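Local coordinates for protein acyl-CoA dehydrogenase (PDB 3PFD) that binds FAD and probably catalyses the alpha,beta-dehydrogenation of acyl-CoA thioesters to 2,3-dehydroacyl-CoA, passing the electrons to an acceptor, at residues S139-G144 with S166-T171; S176-V181 with A196-K201; R213-K218 with M366-K371. All blocks are in the same frame, centred on the assembly; numbering follows the deposited sequence.

Interaction 1 of 3, residues S139-G144 with S166-T171; sequences SEREAG and SKCWIT. With FDA (dihydroflavine-adenine dinucleotide), chain B.
Ser139 and Cys168 join the loop 139-144 to strand 166-171 in the beta-rich middle domain of the acyl-CoA dehydrogenase fold, where the two segments grip the flavin of the bound reduced cofactor. Cys168 N donates to Ser139 O at 3.1 Å, nearly straight (166°) but from above the carbonyl plane. Ser139 spends its other polar atoms on the pyrimidine end of the flavin: its N gives a hydrogen bond to FDA O2 at 2.8 Å, and OG accepts one from FDA N1 at 2.7 Å. Serine suits this place because it is small and its hydroxyl can accept a hydrogen bond from N1-H of the reduced ring. At the end of the strand Thr171 does the matching work, with N donating to FDA O4 and OG1 accepting from FDA N5 at 3.1 Å.

Glu140 opens the type I turn 140-143, and its extended side chain carries the carboxylate to Lys167 in a buried salt bridge, OE2 to NZ 2.8 Å, on the anti side of the oxygen. Neither charge relies on the other alone: Arg151 N and Thr152 OG1 bind the carboxylate, while the carbonyls of Leu138 and Met182 accept further hydrogen bonds from Lys167 NZ.

Arg141 bends at chi2 (-61°) to pass over Cys168, whose CB and SG lie against one guanidinium face. The guanidinium then reaches a face of the Trp169 indole in a cation-pi contact, its plane 73° from the ring, while NH2 forms salt bridges with Glu212 and Glu224. Ribityl O3' of the cofactor lies over the opposite indole face. At the ring edge, Trp169 NE1 donates to a water at 2.8 Å that also lies within hydrogen-bonding distance of Glu140 O and of the pyrophosphate oxygen FDA O2P.

Interaction 2 of 3, residues S176-V181 with A196-K201; sequences STWYTV and AFMVHK
Val181 and Val199 form the apolar centre on one face of this strand pair, their CG2 methyls meeting at 3.7 Å. Both have CG1 anti to the backbone N (chi1 -175° and 175°), which turns the CG2 branches toward each other. Beta-branched valines suit extended strands, and Tyr179 and Phe197 continue this face, with Phe206 and Trp161 meeting their rings edge-to-face.

On the other face Trp178 is the broad apolar surface. His200 sets its ring edge against the face of the indole in a T-shaped pair, planes 86° apart and centroids of the imidazole and the six-membered ring 4.9 Å apart. His200 CB lies over the same six-membered ring as a CH-pi contact, and Met198 CB touches Trp178 CZ3 at 4.0 Å. The flexible Met198 chain folds back at chi2 and chi3, bringing SD to 3.3 Å from Thr180 OG1, a hydroxyl hydrogen-bonded to Gly107 O. Helix 117-129 packs onto Trp178 and Met198.

Between the faces, the paired backbones of Tyr179 with Val199 and Val181 with Phe197 each exchange two hydrogen bonds; Val199 N to Tyr179 O, 2.8 Å, is almost straight. At the polar edge Lys201 N donates to Thr177 O, and the lysine chain runs past Thr177 OG1. Hydrogen-bonded and non-hydrogen-bonded pairs thus alternate, as expected of an antiparallel beta hairpin, here strands 178-184 and 194-200 of the middle-domain sheet.

Interaction 3 of 3, residues R213-K218 with M366-K371; sequences RKLGIK and MMRDAK. With FDA (dihydroflavine-adenine dinucleotide), chain B.
Leu215 and Arg368 cross at a slant, Leu215 CD1 resting on the aliphatic stem of the arginine, 3.6 Å from Arg368 CG. The arginine chain turns at chi3 (-77°), which brings the edge of the guanidinium to Leu215 O. The resulting bond from Arg368 NH1 to Leu215 O, 3.1 Å, lies in both the carbonyl and the guanidinium planes. Arginine fits here because one residue supplies an apolar stem and several donors: Glu364 and Asp46 form salt bridges with the same guanidinium, and these acids probably ease the closeness of Lys218, whose CE lies 3.7 Å from Arg368 NH1. The second methyl of Leu215, CD2, packs against Lys371 CG at 3.9 Å, while the lysine ammonium leads off to Gln350 of the second subunit.

These contacts seat the loop between strands 206-211 and 222-233 of the beta-rich middle domain on helix 363-373 of the helical C-terminal domain, two parts of the acyl-CoA dehydrogenase fold. Gly216 and Asp369 have the closest CA atoms of the two segments, 4.5 Å apart; with no side chain, glycine lets the loop lie this close to the helix.

Asp369 crosses Ile217 obliquely and directs OD1 at the loop, where Ile217 N donates from above the carboxylate plane at 2.8 Å. A water that accepts from Lys218 N donates to the same OD1. Ile217 sends CD1 the other way, to 3.9 Å from the flavin methyl C7M, which Lys214 CD also touches.

In the fold
Followed from the N terminus, interaction 1 comes first, closing the loop that runs from strand 134-137 through strand 153-157 into strand 160-171. Interaction 2 then closes the next hairpin, strands 178-184 and 194-200, in the other middle-domain sheet. The two are in series and touch, through Lys167 with Val181 and Ile170 with Tyr179, so the sheets pack together there. Interaction 3 opens later still and spans 147 residues, bringing a middle-domain loop to helix 363-373 of the C-terminal domain. None of the three nests within or crosses another. Interactions 1 and 3 both reach the cofactor and the second subunit; interaction 2 lies about 26 Å from interaction 3, centre to centre.

Interaction 1 of 3, residues S139-G144 with S166-T171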
loop_
_atom_site.group_PDB
_atom_site.type_symbol
_atom_site.label_atom_id
_atom_site.label_comp_id
_atom_site.label_asym_id
_atom_site.label_seq_id
_atom_site.Cartn_x
_atom_site.Cartn_y
_atom_site.Cartn_z
ATOM N N SER C 139 -12.697 17.492 -24.201
ATOM C CA SER C 139 -13.731 16.744 -23.472
ATOM C C SER C 139 -15.170 17.242 -23.690
ATOM O O SER C 139 -15.408 18.431 -23.907
ATOM C CB SER C 139 -13.436 16.762 -21.963
ATOM O OG SER C 139 -12.131 16.279 -21.637
ATOM N N GLU C 140 -16.127 16.316 -23.583
ATOM C CA GLU C 140 -17.561 16.640 -23.606
ATOM C C GLU C 140 -18.197 15.836 -22.497
ATOM O O GLU C 140 -17.539 14.964 -21.911
ATOM C CB GLU C 140 -18.215 16.330 -24.974
ATOM C CG GLU C 140 -17.567 17.095 -26.089
ATOM C CD GLU C 140 -18.119 16.785 -27.457
ATOM O OE1 GLU C 140 -19.115 16.041 -27.549
ATOM O OE2 GLU C 140 -17.549 17.300 -28.445
ATOM N N ARG C 141 -19.460 16.125 -22.191
ATOM C CA ARG C 141 -20.122 15.437 -21.078
ATOM C C ARG C 141 -20.100 13.931 -21.296
ATOM O O ARG C 141 -19.866 13.180 -20.355
ATOM C CB ARG C 141 -21.564 15.914 -20.855
ATOM C CG ARG C 141 -21.696 17.276 -20.223
ATOM C CD ARG C 141 -21.060 17.347 -18.802
ATOM N NE ARG C 141 -20.991 18.734 -18.383
ATOM C CZ ARG C 141 -20.301 19.218 -17.355
ATOM N NH1 ARG C 141 -19.568 18.432 -16.592
ATOM N NH2 ARG C 141 -20.340 20.523 -17.105
ATOM N N GLU C 142 -20.310 13.506 -22.543
ATOM C CA GLU C 142 -20.360 12.094 -22.856
ATOM C C GLU C 142 -19.081 11.571 -23.524
ATOM O O GLU C 142 -19.017 10.439 -23.965
ATOM C CB GLU C 142 -21.612 11.795 -23.690
ATOM C CG GLU C 142 -22.938 12.349 -23.035
ATOM C CD GLU C 142 -23.232 11.747 -21.642
ATOM O OE1 GLU C 142 -23.608 12.483 -20.719
ATOM O OE2 GLU C 142 -23.078 10.513 -21.485
ATOM N N ALA C 143 -18.043 12.392 -23.544
ATOM C CA ALA C 143 -16.762 11.978 -24.110
ATOM C C ALA C 143 -15.640 12.477 -23.233
ATOM O O ALA C 143 -15.100 13.567 -23.444
ATOM C CB ALA C 143 -16.605 12.478 -25.564
ATOM N N GLY C 144 -15.321 11.673 -22.223
ATOM C CA GLY C 144 -14.220 11.975 -21.311
ATOM C C GLY C 144 -13.056 11.083 -21.642
ATOM O O GLY C 144 -12.317 11.365 -22.567
ATOM N N SER C 166 -20.589 21.725 -28.154
ATOM C CA SER C 166 -20.187 22.221 -26.858
ATOM C C SER C 166 -19.120 21.335 -26.243
ATOM O O SER C 166 -19.051 20.133 -26.515
ATOM C CB SER C 166 -21.391 22.315 -25.914
ATOM O OG SER C 166 -21.943 21.040 -25.686
ATOM N N LYS C 167 -18.307 21.949 -25.392
ATOM C CA LYS C 167 -17.286 21.235 -24.641
ATOM C C LYS C 167 -17.482 21.472 -23.150
ATOM O O LYS C 167 -18.256 22.360 -22.745
ATOM C CB LYS C 167 -15.893 21.693 -25.071
ATOM C CG LYS C 167 -15.571 21.432 -26.545
ATOM C CD LYS C 167 -15.445 19.923 -26.822
ATOM C CE LYS C 167 -14.807 19.683 -28.189
ATOM N NZ LYS C 167 -14.885 18.239 -28.584
ATOM N N CYS C 168 -16.787 20.689 -22.331
ATOM C CA CYS C 168 -16.810 20.912 -20.888
ATOM C C CYS C 168 -15.504 20.517 -20.255
ATOM O O CYS C 168 -14.672 19.850 -20.888
ATOM C CB CYS C 168 -17.976 20.173 -20.220
ATOM S SG CYS C 168 -17.851 18.416 -20.283
ATOM N N TRP C 169 -15.350 20.912 -18.992
ATOM C CA TRP C 169 -14.127 20.717 -18.217
ATOM C C TRP C 169 -12.947 21.563 -18.691
ATOM O O TRP C 169 -11.789 21.196 -18.429
ATOM C CB TRP C 169 -13.679 19.237 -18.187
ATOM C CG TRP C 169 -14.712 18.212 -17.756
ATOM C CD1 TRP C 169 -15.161 17.137 -18.492
ATOM C CD2 TRP C 169 -15.369 18.128 -16.488
ATOM N NE1 TRP C 169 -16.066 16.399 -17.754
ATOM C CE2 TRP C 169 -16.223 16.994 -16.530
ATOM C CE3 TRP C 169 -15.343 18.913 -15.324
ATOM C CZ2 TRP C 169 -17.029 16.618 -15.442
ATOM C CZ3 TRP C 169 -16.136 18.528 -14.233
ATOM C CH2 TRP C 169 -16.973 17.398 -14.311
ATOM N N ILE C 170 -13.212 22.701 -19.331
ATOM C CA ILE C 170 -12.139 23.445 -20.002
ATOM C C ILE C 170 -11.423 24.377 -19.032
ATOM O O ILE C 170 -11.956 25.405 -18.600
ATOM C CB ILE C 170 -12.638 24.204 -21.280
ATOM C CG1 ILE C 170 -13.343 23.249 -22.262
ATOM C CG2 ILE C 170 -11.481 25.000 -21.950
ATOM C CD1 ILE C 170 -12.609 21.869 -22.520
ATOM N N THR C 171 -10.196 23.999 -18.692
ATOM C CA THR C 171 -9.360 24.749 -17.757
ATOM C C THR C 171 -9.033 26.103 -18.385
ATOM O O THR C 171 -8.678 26.165 -19.564
ATOM C CB THR C 171 -8.064 23.979 -17.501
ATOM O OG1 THR C 171 -8.374 22.775 -16.819
ATOM C CG2 THR C 171 -7.084 24.771 -16.669
HETATM P PA FDA B . -14.992 8.896 -17.242
HETATM O O1A FDA B . -14.266 8.654 -18.537
HETATM O O2A FDA B . -16.492 8.750 -17.160
HETATM O O5B FDA B . -14.318 7.930 -16.142
HETATM C C5B FDA B . -15.013 7.464 -14.981
HETATM C C4B FDA B . -14.180 6.362 -14.310
HETATM O O4B FDA B . -14.104 5.209 -15.156
HETATM C C3B FDA B . -12.734 6.803 -14.072
HETATM O O3B FDA B . -12.278 6.169 -12.869
HETATM C C2B FDA B . -11.987 6.215 -15.257
HETATM O O2B FDA B . -10.604 5.976 -14.981
HETATM C C1B FDA B . -12.744 4.922 -15.462
HETATM N N9A FDA B . -12.575 4.371 -16.822
HETATM C C8A FDA B . -13.068 4.887 -17.963
HETATM N N7A FDA B . -12.712 4.091 -19.002
HETATM C C5A FDA B . -11.980 3.063 -18.507
HETATM C C6A FDA B . -11.348 1.956 -19.096
HETATM N N6A FDA B . -11.403 1.768 -20.452
HETATM N N1A FDA B . -10.680 1.080 -18.299
HETATM C C2A FDA B . -10.627 1.293 -16.965
HETATM N N3A FDA B . -11.228 2.344 -16.361
HETATM C C4A FDA B . -11.902 3.248 -17.117
HETATM N N1 FDA B . -10.596 18.237 -20.626
HETATM C C2 FDA B . -10.354 19.130 -21.635
HETATM O O2 FDA B . -10.721 18.899 -22.818
HETATM N N3 FDA B . -9.715 20.289 -21.367
HETATM C C4 FDA B . -9.306 20.580 -20.112
HETATM O O4 FDA B . -8.737 21.671 -19.935
HETATM C C4X FDA B . -9.519 19.673 -19.055
HETATM N N5 FDA B . -9.225 19.991 -17.778
HETATM C C5X FDA B . -9.891 19.423 -16.758
HETATM C C6 FDA B . -9.995 20.059 -15.513
HETATM C C7 FDA B . -10.764 19.481 -14.488
HETATM C C7M FDA B . -10.871 20.161 -13.140
HETATM C C8 FDA B . -11.394 18.260 -14.687
HETATM C C8M FDA B . -12.219 17.601 -13.595
HETATM C C9 FDA B . -11.282 17.628 -15.911
HETATM C C9A FDA B . -10.547 18.208 -16.950
HETATM N N10 FDA B . -10.645 17.686 -18.258
HETATM C C10 FDA B . -10.183 18.485 -19.339
HETATM C "C1'" FDA B . -11.424 16.473 -18.509
HETATM C "C2'" FDA B . -10.668 15.207 -18.084
HETATM O "O2'" FDA B . -9.573 14.874 -18.967
HETATM C "C3'" FDA B . -11.681 14.090 -17.949
HETATM O "O3'" FDA B . -12.402 14.289 -16.707
HETATM C "C4'" FDA B . -11.021 12.697 -17.959
HETATM O "O4'" FDA B . -10.529 12.390 -19.265
HETATM C "C5'" FDA B . -11.989 11.599 -17.538
HETATM O "O5'" FDA B . -13.226 11.752 -18.247
HETATM P P FDA B . -14.602 11.752 -17.413
HETATM O O1P FDA B . -14.502 12.831 -16.365
HETATM O O2P FDA B . -15.755 11.758 -18.389
HETATM O O3P FDA B . -14.558 10.348 -16.621
HETATM O O HOH W 1 -16.891 14.151 -19.228
#

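Interaction 2 of 3, residues S176-V181 with A196-K201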
loop_
_atom_site.group_PDB
_atom_site.type_symbol
_atom_site.label_atom_id
_atom_site.label_comp_id
_atom_site.label_asym_id
_atom_site.label_seq_id
_atom_site.Cartn_x
_atom_site.Cartn_y
_atom_site.Cartn_z
ATOM N N SER C 176 -8.820 32.510 -21.406
ATOM C CA SER C 176 -8.032 32.256 -22.603
ATOM C C SER C 176 -8.486 33.079 -23.813
ATOM O O SER C 176 -9.671 33.414 -23.948
ATOM C CB SER C 176 -8.002 30.757 -22.939
ATOM O OG SER C 176 -7.140 30.061 -22.044
ATOM N N THR C 177 -7.513 33.377 -24.676
ATOM C CA THR C 177 -7.712 34.054 -25.947
ATOM C C THR C 177 -7.835 33.028 -27.083
ATOM O O THR C 177 -8.702 33.169 -27.959
ATOM C CB THR C 177 -6.542 35.034 -26.217
ATOM O OG1 THR C 177 -6.533 36.066 -25.215
ATOM C CG2 THR C 177 -6.659 35.691 -27.593
ATOM N N TRP C 178 -6.991 31.985 -27.037
ATOM C CA TRP C 178 -6.917 30.963 -28.078
ATOM C C TRP C 178 -7.272 29.598 -27.520
ATOM O O TRP C 178 -6.882 29.250 -26.406
ATOM C CB TRP C 178 -5.515 30.896 -28.656
ATOM C CG TRP C 178 -5.181 31.996 -29.645
ATOM C CD1 TRP C 178 -4.317 33.039 -29.458
ATOM C CD2 TRP C 178 -5.677 32.119 -30.978
ATOM N NE1 TRP C 178 -4.245 33.805 -30.604
ATOM C CE2 TRP C 178 -5.075 33.264 -31.547
ATOM C CE3 TRP C 178 -6.582 31.375 -31.745
ATOM C CZ2 TRP C 178 -5.363 33.696 -32.855
ATOM C CZ3 TRP C 178 -6.866 31.802 -33.043
ATOM C CH2 TRP C 178 -6.249 32.947 -33.586
ATOM N N TYR C 179 -8.003 28.826 -28.312
ATOM C CA TYR C 179 -8.530 27.538 -27.876
ATOM C C TYR C 179 -8.257 26.538 -28.977
ATOM O O TYR C 179 -8.646 26.760 -30.118
ATOM C CB TYR C 179 -10.045 27.602 -27.646
ATOM C CG TYR C 179 -10.522 28.424 -26.447
ATOM C CD1 TYR C 179 -10.523 29.820 -26.481
ATOM C CD2 TYR C 179 -11.015 27.799 -25.295
ATOM C CE1 TYR C 179 -10.964 30.585 -25.394
ATOM C CE2 TYR C 179 -11.470 28.566 -24.188
ATOM C CZ TYR C 179 -11.451 29.951 -24.256
ATOM O OH TYR C 179 -11.902 30.714 -23.192
ATOM N N THR C 180 -7.608 25.431 -28.621
ATOM C CA THR C 180 -7.465 24.293 -29.527
ATOM C C THR C 180 -8.696 23.409 -29.342
ATOM O O THR C 180 -8.854 22.754 -28.304
ATOM C CB THR C 180 -6.161 23.527 -29.224
ATOM O OG1 THR C 180 -5.052 24.418 -29.372
ATOM C CG2 THR C 180 -5.968 22.308 -30.126
ATOM N N VAL C 181 -9.578 23.413 -30.337
ATOM C CA VAL C 181 -10.835 22.663 -30.254
ATOM C C VAL C 181 -10.828 21.464 -31.206
ATOM O O VAL C 181 -10.469 21.595 -32.393
ATOM C CB VAL C 181 -12.056 23.572 -30.576
ATOM C CG1 VAL C 181 -13.361 22.815 -30.362
ATOM C CG2 VAL C 181 -12.040 24.855 -29.740
ATOM N N ALA C 196 -8.779 19.182 -35.715
ATOM C CA ALA C 196 -8.404 20.144 -34.676
ATOM C C ALA C 196 -8.287 21.552 -35.267
ATOM O O ALA C 196 -7.719 21.726 -36.355
ATOM C CB ALA C 196 -7.106 19.715 -34.007
ATOM N N PHE C 197 -8.826 22.539 -34.539
ATOM C CA PHE C 197 -8.898 23.929 -34.993
ATOM C C PHE C 197 -8.494 24.923 -33.911
ATOM O O PHE C 197 -8.734 24.704 -32.707
ATOM C CB PHE C 197 -10.323 24.287 -35.426
ATOM C CG PHE C 197 -10.935 23.318 -36.396
ATOM C CD1 PHE C 197 -10.858 23.548 -37.773
ATOM C CD2 PHE C 197 -11.603 22.176 -35.935
ATOM C CE1 PHE C 197 -11.443 22.646 -38.682
ATOM C CE2 PHE C 197 -12.173 21.257 -36.831
ATOM C CZ PHE C 197 -12.096 21.488 -38.200
ATOM N N MET C 198 -7.904 26.037 -34.341
ATOM C CA MET C 198 -7.632 27.151 -33.428
ATOM C C MET C 198 -8.800 28.113 -33.472
ATOM O O MET C 198 -9.126 28.668 -34.533
ATOM C CB MET C 198 -6.343 27.891 -33.793
ATOM C CG MET C 198 -5.069 27.076 -33.649
ATOM S SD MET C 198 -4.837 26.230 -32.067
ATOM C CE MET C 198 -4.903 27.579 -30.866
ATOM N N VAL C 199 -9.437 28.285 -32.315
ATOM C CA VAL C 199 -10.570 29.172 -32.163
ATOM C C VAL C 199 -10.165 30.336 -31.251
ATOM O O VAL C 199 -9.483 30.137 -30.235
ATOM C CB VAL C 199 -11.817 28.422 -31.584
ATOM C CG1 VAL C 199 -12.972 29.402 -31.311
ATOM C CG2 VAL C 199 -12.293 27.272 -32.528
ATOM N N HIS C 200 -10.607 31.535 -31.626
ATOM C CA HIS C 200 -10.299 32.766 -30.915
ATOM C C HIS C 200 -11.515 33.235 -30.113
ATOM O O HIS C 200 -12.652 33.041 -30.541
ATOM C CB HIS C 200 -9.848 33.838 -31.915
ATOM C CG HIS C 200 -9.293 35.080 -31.283
ATOM N ND1 HIS C 200 -10.094 36.096 -30.808
ATOM C CD2 HIS C 200 -8.017 35.478 -31.068
ATOM C CE1 HIS C 200 -9.334 37.061 -30.318
ATOM N NE2 HIS C 200 -8.069 36.714 -30.470
ATOM N N LYS C 201 -11.258 33.820 -28.941
ATOM C CA LYS C 201 -12.306 34.330 -28.021
ATOM C C LYS C 201 -13.364 35.240 -28.683
ATOM O O LYS C 201 -14.510 35.296 -28.221
ATOM C CB LYS C 201 -11.667 35.066 -26.832
ATOM C CG LYS C 201 -10.716 36.183 -27.243
ATOM C CD LYS C 201 -10.167 36.966 -26.057
ATOM C CE LYS C 201 -10.796 38.332 -25.967
ATOM N NZ LYS C 201 -9.918 39.301 -25.226
#

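Interaction 3 of 3, residues R213-K218 with M366-K371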
loop_
_atom_site.group_PDB
_atom_site.type_symbol
_atom_site.label_atom_id
_atom_site.label_comp_id
_atom_site.label_asym_id
_atom_site.label_seq_id
_atom_site.Cartn_x
_atom_site.Cartn_y
_atom_site.Cartn_z
ATOM N N ARG C 213 -18.083 23.905 -9.708
ATOM C CA ARG C 213 -17.799 23.956 -8.257
ATOM C C ARG C 213 -16.953 22.726 -7.904
ATOM O O ARG C 213 -17.404 21.605 -8.101
ATOM C CB ARG C 213 -19.091 23.917 -7.441
ATOM C CG ARG C 213 -19.930 25.196 -7.488
ATOM C CD ARG C 213 -21.265 25.037 -6.753
ATOM N NE ARG C 213 -21.989 23.844 -7.225
ATOM C CZ ARG C 213 -22.514 22.882 -6.448
ATOM N NH1 ARG C 213 -22.422 22.939 -5.115
ATOM N NH2 ARG C 213 -23.139 21.852 -7.014
ATOM N N LYS C 214 -15.743 22.925 -7.398
ATOM C CA LYS C 214 -14.760 21.811 -7.366
ATOM C C LYS C 214 -14.197 21.502 -5.993
ATOM O O LYS C 214 -14.280 22.312 -5.068
ATOM C CB LYS C 214 -13.609 22.033 -8.362
ATOM C CG LYS C 214 -14.044 22.320 -9.774
ATOM C CD LYS C 214 -12.905 22.100 -10.794
ATOM C CE LYS C 214 -11.785 23.151 -10.691
ATOM N NZ LYS C 214 -12.277 24.564 -10.542
ATOM N N LEU C 215 -13.616 20.311 -5.875
ATOM C CA LEU C 215 -12.898 19.890 -4.681
ATOM C C LEU C 215 -11.663 20.776 -4.435
ATOM O O LEU C 215 -11.424 21.242 -3.322
ATOM C CB LEU C 215 -12.479 18.414 -4.842
ATOM C CG LEU C 215 -11.485 17.817 -3.855
ATOM C CD1 LEU C 215 -11.916 18.064 -2.421
ATOM C CD2 LEU C 215 -11.297 16.272 -4.137
ATOM N N GLY C 216 -10.884 20.994 -5.489
ATOM C CA GLY C 216 -9.643 21.744 -5.388
ATOM C C GLY C 216 -9.402 22.479 -6.687
ATOM O O GLY C 216 -10.330 22.653 -7.490
ATOM N N ILE C 217 -8.154 22.905 -6.908
ATOM C CA ILE C 217 -7.825 23.949 -7.890
ATOM C C ILE C 217 -9.025 24.903 -8.063
ATOM O O ILE C 217 -9.461 25.212 -9.196
ATOM C CB ILE C 217 -7.257 23.397 -9.240
ATOM C CG1 ILE C 217 -8.206 22.358 -9.857
ATOM C CG2 ILE C 217 -5.872 22.798 -8.997
ATOM C CD1 ILE C 217 -7.995 22.108 -11.329
ATOM N N LYS C 218 -9.565 25.327 -6.918
ATOM C CA LYS C 218 -10.806 26.083 -6.887
ATOM C C LYS C 218 -10.718 27.363 -7.735
ATOM O O LYS C 218 -11.676 27.719 -8.393
ATOM C CB LYS C 218 -11.204 26.423 -5.459
ATOM C CG LYS C 218 -11.729 25.247 -4.666
ATOM C CD LYS C 218 -12.597 25.724 -3.553
ATOM C CE LYS C 218 -13.089 24.560 -2.747
ATOM N NZ LYS C 218 -13.830 25.072 -1.597
ATOM N N MET C 366 -3.569 21.749 -0.433
ATOM C CA MET C 366 -2.675 20.868 -1.171
ATOM C C MET C 366 -3.239 19.452 -1.421
ATOM O O MET C 366 -3.068 18.876 -2.504
ATOM C CB MET C 366 -1.332 20.800 -0.468
ATOM C CG MET C 366 -0.521 22.127 -0.567
ATOM S SD MET C 366 0.850 22.068 0.598
ATOM C CE MET C 366 1.568 23.683 0.385
ATOM N N MET C 367 -3.939 18.924 -0.428
ATOM C CA MET C 367 -4.501 17.582 -0.508
ATOM C C MET C 367 -5.636 17.596 -1.519
ATOM O O MET C 367 -5.722 16.725 -2.415
ATOM C CB MET C 367 -5.006 17.148 0.887
ATOM C CG MET C 367 -5.522 15.719 0.921
ATOM S SD MET C 367 -6.166 15.268 2.536
ATOM C CE MET C 367 -7.088 13.785 2.087
ATOM N N ARG C 368 -6.506 18.602 -1.379
ATOM C CA ARG C 368 -7.629 18.789 -2.297
ATOM C C ARG C 368 -7.156 18.959 -3.758
ATOM O O ARG C 368 -7.700 18.313 -4.660
ATOM C CB ARG C 368 -8.510 19.956 -1.852
ATOM C CG ARG C 368 -9.259 19.670 -0.528
ATOM C CD ARG C 368 -10.243 20.784 -0.195
ATOM N NE ARG C 368 -9.606 21.978 0.353
ATOM C CZ ARG C 368 -9.447 23.137 -0.292
ATOM N NH1 ARG C 368 -9.819 23.265 -1.580
ATOM N NH2 ARG C 368 -8.870 24.159 0.345
ATOM N N ASP C 369 -6.130 19.786 -3.963
ATOM C CA ASP C 369 -5.511 19.976 -5.282
ATOM C C ASP C 369 -4.858 18.701 -5.818
ATOM O O ASP C 369 -4.917 18.436 -7.013
ATOM C CB ASP C 369 -4.422 21.072 -5.232
ATOM C CG ASP C 369 -4.979 22.458 -4.896
ATOM O OD1 ASP C 369 -6.242 22.655 -4.902
ATOM O OD2 ASP C 369 -4.133 23.352 -4.623
ATOM N N ALA C 370 -4.169 17.953 -4.957
ATOM C CA ALA C 370 -3.426 16.787 -5.440
ATOM C C ALA C 370 -4.349 15.799 -6.150
ATOM O O ALA C 370 -3.929 15.160 -7.125
ATOM C CB ALA C 370 -2.670 16.088 -4.291
ATOM N N LYS C 371 -5.588 15.684 -5.669
ATOM C CA LYS C 371 -6.556 14.738 -6.219
ATOM C C LYS C 371 -6.808 14.897 -7.720
ATOM O O LYS C 371 -7.000 13.900 -8.402
ATOM C CB LYS C 371 -7.898 14.792 -5.463
ATOM C CG LYS C 371 -8.960 13.791 -5.998
ATOM C CD LYS C 371 -8.554 12.312 -5.702
ATOM C CE LYS C 371 -9.070 11.352 -6.807
ATOM N NZ LYS C 371 -8.400 10.023 -6.679
HETATM P PA FDA B . -14.992 8.896 -17.242
HETATM O O1A FDA B . -14.266 8.654 -18.537
HETATM O O2A FDA B . -16.492 8.750 -17.160
HETATM O O5B FDA B . -14.318 7.930 -16.142
HETATM C C5B FDA B . -15.013 7.464 -14.981
HETATM C C4B FDA B . -14.180 6.362 -14.310
HETATM O O4B FDA B . -14.104 5.209 -15.156
HETATM C C3B FDA B . -12.734 6.803 -14.072
HETATM O O3B FDA B . -12.278 6.169 -12.869
HETATM C C2B FDA B . -11.987 6.215 -15.257
HETATM O O2B FDA B . -10.604 5.976 -14.981
HETATM C C1B FDA B . -12.744 4.922 -15.462
HETATM N N9A FDA B . -12.575 4.371 -16.822
HETATM C C8A FDA B . -13.068 4.887 -17.963
HETATM N N7A FDA B . -12.712 4.091 -19.002
HETATM C C5A FDA B . -11.980 3.063 -18.507
HETATM C C6A FDA B . -11.348 1.956 -19.096
HETATM N N6A FDA B . -11.403 1.768 -20.452
HETATM N N1A FDA B . -10.680 1.080 -18.299
HETATM C C2A FDA B . -10.627 1.293 -16.965
HETATM N N3A FDA B . -11.228 2.344 -16.361
HETATM C C4A FDA B . -11.902 3.248 -17.117
HETATM N N1 FDA B . -10.596 18.237 -20.626
HETATM C C2 FDA B . -10.354 19.130 -21.635
HETATM O O2 FDA B . -10.721 18.899 -22.818
HETATM N N3 FDA B . -9.715 20.289 -21.367
HETATM C C4 FDA B . -9.306 20.580 -20.112
HETATM O O4 FDA B . -8.737 21.671 -19.935
HETATM C C4X FDA B . -9.519 19.673 -19.055
HETATM N N5 FDA B . -9.225 19.991 -17.778
HETATM C C5X FDA B . -9.891 19.423 -16.758
HETATM C C6 FDA B . -9.995 20.059 -15.513
HETATM C C7 FDA B . -10.764 19.481 -14.488
HETATM C C7M FDA B . -10.871 20.161 -13.140
HETATM C C8 FDA B . -11.394 18.260 -14.687
HETATM C C8M FDA B . -12.219 17.601 -13.595
HETATM C C9 FDA B . -11.282 17.628 -15.911
HETATM C C9A FDA B . -10.547 18.208 -16.950
HETATM N N10 FDA B . -10.645 17.686 -18.258
HETATM C C10 FDA B . -10.183 18.485 -19.339
HETATM C "C1'" FDA B . -11.424 16.473 -18.509
HETATM C "C2'" FDA B . -10.668 15.207 -18.084
HETATM O "O2'" FDA B . -9.573 14.874 -18.967
HETATM C "C3'" FDA B . -11.681 14.090 -17.949
HETATM O "O3'" FDA B . -12.402 14.289 -16.707
HETATM C "C4'" FDA B . -11.021 12.697 -17.959
HETATM O "O4'" FDA B . -10.529 12.390 -19.265
HETATM C "C5'" FDA B . -11.989 11.599 -17.538
HETATM O "O5'" FDA B . -13.226 11.752 -18.247
HETATM P P FDA B . -14.602 11.752 -17.413
HETATM O O1P FDA B . -14.502 12.831 -16.365
HETATM O O2P FDA B . -15.755 11.758 -18.389
HETATM O O3P FDA B . -14.558 10.348 -16.621
HETATM O O HOH W 2 -7.631 25.181 -4.792
#